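Local coordinates for protein ORF14 (Streptomyces clavuligerus, PDB 2WPX) that binds acetyl-coenzyme A and, as a tandem GNAT protein of the clavulanic acid pathway, probably acts as an acyltransferase, at residues Ala104-Ala107 with His108-Leu112; Ala134-Pro137 with Gly138-Ala141. All blocks are in the same frame, centred on the assembly; numbering follows the deposited sequence.

Interaction 1 of 2, residues Ala104-Ala107 with His108-Leu112; sequences ALWA and HAREL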
loop_
_atom_site.group_PDB
_atom_site.type_symbol
_atom_site.label_atom_id
_atom_site.label_comp_id
_atom_site.label_asym_id
_atom_site.label_seq_id
_atom_site.Cartn_x
_atom_site.Cartn_y
_atom_site.Cartn_z
ATOM N N ALA A 104 14.773 12.121 -16.857
ATOM C CA ALA A 104 13.870 13.162 -17.301
ATOM C C ALA A 104 12.572 13.154 -16.434
ATOM O O ALA A 104 12.052 14.211 -16.106
ATOM C CB ALA A 104 13.570 12.985 -18.809
ATOM N N LEU A 105 12.110 11.980 -16.010
ATOM C CA LEU A 105 10.886 11.890 -15.201
ATOM C C LEU A 105 11.098 12.506 -13.819
ATOM O O LEU A 105 10.287 13.231 -13.295
ATOM C CB LEU A 105 10.454 10.440 -15.088
ATOM C CG LEU A 105 9.705 9.920 -16.316
ATOM C CD1 LEU A 105 9.464 8.396 -16.132
ATOM C CD2 LEU A 105 8.370 10.696 -16.591
ATOM N N TRP A 106 12.268 12.240 -13.275
ATOM C CA TRP A 106 12.648 12.743 -12.011
ATOM C C TRP A 106 12.809 14.265 -12.065
ATOM O O TRP A 106 12.448 14.990 -11.107
ATOM C CB TRP A 106 13.985 12.108 -11.656
ATOM C CG TRP A 106 14.455 12.614 -10.396
ATOM C CD1 TRP A 106 15.347 13.623 -10.199
ATOM C CD2 TRP A 106 14.002 12.211 -9.102
ATOM N NE1 TRP A 106 15.542 13.831 -8.839
ATOM C CE2 TRP A 106 14.715 12.983 -8.150
ATOM C CE3 TRP A 106 13.098 11.234 -8.644
ATOM C CZ2 TRP A 106 14.522 12.830 -6.788
ATOM C CZ3 TRP A 106 12.904 11.093 -7.276
ATOM C CH2 TRP A 106 13.608 11.895 -6.370
ATOM N N ALA A 107 13.378 14.761 -13.151
ATOM C CA ALA A 107 13.531 16.199 -13.315
ATOM C C ALA A 107 12.165 16.864 -13.419
ATOM O O ALA A 107 11.965 17.972 -12.912
ATOM C CB ALA A 107 14.398 16.538 -14.563
ATOM N N HIS A 108 11.238 16.206 -14.101
ATOM C CA HIS A 108 9.871 16.690 -14.197
ATOM C C HIS A 108 9.224 16.622 -12.787
ATOM O O HIS A 108 8.596 17.584 -12.334
ATOM C CB HIS A 108 9.112 15.881 -15.277
ATOM C CG HIS A 108 7.737 16.384 -15.581
ATOM N ND1 HIS A 108 6.609 15.613 -15.389
ATOM C CD2 HIS A 108 7.295 17.568 -16.066
ATOM C CE1 HIS A 108 5.532 16.302 -15.710
ATOM N NE2 HIS A 108 5.917 17.496 -16.116
ATOM N N ALA A 109 9.419 15.509 -12.081
ATOM C CA ALA A 109 9.009 15.393 -10.635
ATOM C C ALA A 109 9.426 16.574 -9.736
ATOM O O ALA A 109 8.588 17.202 -9.144
ATOM C CB ALA A 109 9.493 14.046 -10.002
ATOM N N ARG A 110 10.708 16.902 -9.692
ATOM C CA ARG A 110 11.171 18.078 -8.954
ATOM C C ARG A 110 10.545 19.397 -9.368
ATOM O O ARG A 110 10.229 20.244 -8.496
ATOM C CB ARG A 110 12.707 18.146 -8.958
ATOM C CG ARG A 110 13.211 16.869 -8.298
ATOM C CD ARG A 110 14.682 16.718 -8.350
ATOM N NE ARG A 110 15.359 17.866 -7.798
ATOM C CZ ARG A 110 15.884 18.817 -8.559
ATOM N NH1 ARG A 110 15.775 18.705 -9.870
ATOM N NH2 ARG A 110 16.522 19.856 -8.027
ATOM N N GLU A 111 10.330 19.557 -10.669
ATOM C CA GLU A 111 9.577 20.697 -11.188
ATOM C C GLU A 111 8.083 20.747 -10.698
ATOM O O GLU A 111 7.583 21.821 -10.308
ATOM C CB GLU A 111 9.627 20.657 -12.709
ATOM C CG GLU A 111 9.086 21.874 -13.397
ATOM C CD GLU A 111 9.621 21.969 -14.831
ATOM O OE1 GLU A 111 9.150 21.191 -15.705
ATOM O OE2 GLU A 111 10.510 22.832 -15.083
ATOM N N LEU A 112 7.396 19.595 -10.711
ATOM C CA LEU A 112 5.982 19.515 -10.249
ATOM C C LEU A 112 5.914 19.773 -8.737
ATOM O O LEU A 112 5.083 20.542 -8.276
ATOM C CB LEU A 112 5.366 18.159 -10.569
ATOM C CG LEU A 112 5.090 17.875 -12.050
ATOM C CD1 LEU A 112 4.527 16.426 -12.181
ATOM C CD2 LEU A 112 4.160 18.975 -12.754
#

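Interaction 2 of 2, residues Ala134-Pro137 with Gly138-Ala141; sequences AQDP and GPAA. With ACO (acetyl coenzyme *a), chain C.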
loop_
_atom_site.group_PDB
_atom_site.type_symbol
_atom_site.label_atom_id
_atom_site.label_comp_id
_atom_site.label_asym_id
_atom_site.label_seq_id
_atom_site.Cartn_x
_atom_site.Cartn_y
_atom_site.Cartn_z
ATOM N N ALA A 134 17.401 -12.060 -3.623
ATOM C CA ALA A 134 18.138 -10.878 -4.011
ATOM C C ALA A 134 17.275 -10.139 -5.007
ATOM O O ALA A 134 16.656 -10.742 -5.893
ATOM C CB ALA A 134 19.536 -11.238 -4.612
ATOM N N GLN A 135 17.227 -8.832 -4.834
ATOM C CA GLN A 135 16.266 -8.043 -5.578
ATOM C C GLN A 135 17.002 -7.188 -6.640
ATOM O O GLN A 135 18.204 -6.937 -6.523
ATOM C CB GLN A 135 15.430 -7.180 -4.602
ATOM C CG GLN A 135 14.549 -7.989 -3.651
ATOM C CD GLN A 135 13.444 -8.785 -4.375
ATOM O OE1 GLN A 135 13.134 -9.946 -4.039
ATOM N NE2 GLN A 135 12.810 -8.141 -5.323
ATOM N N ASP A 136 16.287 -6.730 -7.659
ATOM C CA ASP A 136 16.884 -5.769 -8.590
ATOM C C ASP A 136 17.448 -4.506 -7.892
ATOM O O ASP A 136 16.719 -3.730 -7.298
ATOM C CB ASP A 136 15.874 -5.386 -9.660
ATOM C CG ASP A 136 16.518 -4.660 -10.866
ATOM O OD1 ASP A 136 15.787 -4.494 -11.871
ATOM O OD2 ASP A 136 17.701 -4.214 -10.817
ATOM N N PRO A 137 18.753 -4.282 -7.994
ATOM C CA PRO A 137 19.384 -3.116 -7.349
ATOM C C PRO A 137 19.214 -1.777 -8.153
ATOM O O PRO A 137 19.587 -0.690 -7.679
ATOM C CB PRO A 137 20.853 -3.553 -7.229
ATOM C CG PRO A 137 21.038 -4.426 -8.500
ATOM C CD PRO A 137 19.713 -5.169 -8.662
ATOM N N GLY A 138 18.630 -1.873 -9.353
ATOM C CA GLY A 138 18.313 -0.699 -10.198
ATOM C C GLY A 138 17.657 0.481 -9.502
ATOM O O GLY A 138 18.230 1.562 -9.421
ATOM N N PRO A 139 16.456 0.286 -8.973
ATOM C CA PRO A 139 15.756 1.426 -8.354
ATOM C C PRO A 139 16.616 2.223 -7.351
ATOM O O PRO A 139 16.687 3.458 -7.397
ATOM C CB PRO A 139 14.600 0.736 -7.603
ATOM C CG PRO A 139 14.251 -0.470 -8.464
ATOM C CD PRO A 139 15.683 -0.975 -8.861
ATOM N N ALA A 140 17.266 1.515 -6.440
ATOM C CA ALA A 140 18.102 2.169 -5.445
ATOM C C ALA A 140 19.318 2.835 -6.111
ATOM O O ALA A 140 19.724 3.953 -5.714
ATOM C CB ALA A 140 18.553 1.145 -4.379
ATOM N N ALA A 141 19.896 2.173 -7.126
ATOM C CA ALA A 141 21.022 2.780 -7.852
ATOM C C ALA A 141 20.542 4.026 -8.657
ATOM O O ALA A 141 21.222 5.061 -8.712
ATOM C CB ALA A 141 21.679 1.748 -8.753
HETATM N N1A ACO C . 21.346 -0.676 -12.562
HETATM C C2A ACO C . 22.294 0.154 -12.152
HETATM N N3A ACO C . 22.222 1.495 -12.255
HETATM C C4A ACO C . 21.126 2.057 -12.766
HETATM C C5A ACO C . 20.111 1.217 -13.190
HETATM C C6A ACO C . 20.229 -0.162 -13.087
HETATM N N6A ACO C . 19.237 -0.949 -13.495
HETATM N N7A ACO C . 19.137 1.978 -13.680
HETATM C C8A ACO C . 19.496 3.249 -13.519
HETATM N N9A ACO C . 20.694 3.300 -12.980
HETATM C C1B ACO C . 21.333 4.607 -12.719
HETATM C C2B ACO C . 22.533 4.963 -13.597
HETATM O O2B ACO C . 23.271 5.978 -12.927
HETATM C C3B ACO C . 21.849 5.582 -14.766
HETATM O O3B ACO C . 22.630 6.583 -15.388
HETATM P P3B ACO C . 23.490 6.152 -16.666
HETATM O O7A ACO C . 24.306 7.313 -17.476
HETATM O O8A ACO C . 23.974 4.682 -16.640
HETATM O O9A ACO C . 24.643 6.243 -15.705
HETATM C C4B ACO C . 20.738 6.428 -14.122
HETATM O O4B ACO C . 20.343 5.710 -12.926
HETATM C C5B ACO C . 20.000 6.155 -15.452
HETATM O O5B ACO C . 18.747 6.447 -15.343
HETATM P P1A ACO C . 17.871 6.529 -16.578
HETATM O O1A ACO C . 17.185 7.974 -16.496
HETATM O O2A ACO C . 18.457 6.146 -17.932
HETATM O O3A ACO C . 17.011 5.274 -16.217
HETATM P P2A ACO C . 15.653 4.582 -16.574
HETATM O O4A ACO C . 16.131 3.169 -17.062
HETATM O O5A ACO C . 14.831 5.227 -17.630
HETATM O O6A ACO C . 15.080 4.354 -15.041
HETATM C CBP ACO C . 14.126 2.959 -13.289
HETATM C CCP ACO C . 13.844 3.825 -14.535
HETATM C CDP ACO C . 15.586 3.367 -13.390
HETATM C CEP ACO C . 13.244 3.872 -12.518
HETATM C CAP ACO C . 13.566 1.755 -14.088
HETATM O OAP ACO C . 14.299 0.644 -13.680
HETATM C C9P ACO C . 12.101 1.456 -13.697
HETATM O O9P ACO C . 11.174 1.998 -14.283
HETATM N N8P ACO C . 11.920 0.435 -12.857
HETATM C C7P ACO C . 10.587 0.035 -12.367
HETATM C C6P ACO C . 10.054 1.253 -11.625
HETATM C C5P ACO C . 10.830 1.642 -10.377
HETATM O O5P ACO C . 11.335 0.819 -9.630
HETATM N N4P ACO C . 10.878 2.919 -10.153
HETATM C C3P ACO C . 11.407 3.422 -8.903
HETATM C C2P ACO C . 12.598 4.329 -9.119
HETATM S S1P ACO C . 13.009 4.785 -7.418
HETATM C C ACO C . 12.491 6.414 -7.449
HETATM O O ACO C . 11.725 6.771 -8.345
HETATM C CH3 ACO C . 13.063 7.337 -6.373
HETATM O O HOH W 1 16.854 -1.561 -5.580
#

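Interaction 1 of 2, residues Ala104-Ala107 with His108-Leu112
Arg110 lays CG and CD against the indole of Trp106, one helical turn earlier. CG stands 3.7 Å above the plane of the Trp106 ring, displaced toward the rim, and makes an off-centre CH-pi contact with the five-membered ring, its centroid 4.3 Å from CG. CD reaches obliquely to the indole nitrogen, 3.1 Å from Trp106 NE1. With its CG anti to the backbone N (chi1 178°), Trp106 swings the indole out beside its own carbonyl, within reach of residue 110; the arginine chain then bends at chi3, and its guanidinium plane ends only 13° from that of the ring. The main chain ties the same two residues: Arg110 N donates to Trp106 O at 2.9 Å. Equivalent i to i+4 bonds come before and after it, from Ala109 N to Leu105 O at 2.7 Å and from Glu111 N to Ala107 O at 3.2 Å. These turns belong to helix 101-115, the helix of the beta-alpha-beta unit between strands 84-92 and 120-127 in the GNAT fold. Trp106 is part of the acetyl-CoA pocket and touches the cofactor, with Leu90 and Met146 packed on it as well. Beyond the indole, Arg110 NE is hydrogen-bonded to Glu334 O, which ties the helix to the C-terminal part of the chain and would help to fix the far end of the arginine. On another flank, Leu105 lies on Val64, Leu90 and Val92, while Ala109 and Leu112 rest on Leu74 of strand 69-79.

Interaction 2 of 2, residues Ala134-Pro137 with Gly138-Ala141
Asp136 turns its carboxylate forward, to the start of the next helix: CG lies anti to the backbone N and beside the carbonyl carbon (chi1 -166°), which carries OD2 to Gly138 N. The capping bond is 2.9 Å long from Gly138 N to Asp136 OD2 and fairly straight, 162° at the hydrogen, although the N-H meets the oxygen from above the carboxylate plane, 51° out of it. A negative charge here would probably be favoured by the positive end of the helix dipole. Pro137, lying between the two, has no N-H to give, but its carbonyl receives Ala141 N at 2.9 Å, nearly along the C=O axis, in the first i to i+4 bond of this turn. Ala141 CB leans on that same Pro137 O. The Asp136 carbonyl is used too: one water donates to Asp136 O at 2.8 Å and accepts from Ala140 N, bridging the loop to an early helical N-H, while Pro139 CD packs against Asp136 O at 3.3 Å.

Acetyl-CoA lies along this helix start. Gly138 CA comes to 3.4 Å from the adenine amino nitrogen N6A, so the cofactor lies close to the backbone there. Ala141 CB borders the adenine at N3A. Further along the cofactor, Pro139 CG touches the pantetheine carbonyl oxygen O5P at 3.4 Å. One short helical turn thus flanks both the base and the pantetheine arm. The loop 134-137 follows strand 120-127 and leads into helix 138-145; Pro139 rests on Val125 and Ala140 on Glu127 of that strand, and Ala140 also meets Trp331 of strand 323-334.

Interaction 1 comes first along the chain, in the middle of helix 101-115; interaction 2 follows after strand 120-127, where a loop passes into helix 138-145. Strand 120-127 therefore connects them, and both belong to the N-terminal of the two GNAT units. The centres of interactions 1 and 2 are 21 Å apart; the nearest atoms of interactions 1 and 2 are about 9 Å apart, so the two do not touch. What unites them is acetyl-CoA: residues 104-112 supply Trp106 to its pocket, whereas residues 138-141 supply Gly138, Pro139 and Ala141. The cofactor is further held by backbone atoms of Leu90 and Val92 and of residues 98-103, which lead into and begin helix 101-115, the helix of interaction 1.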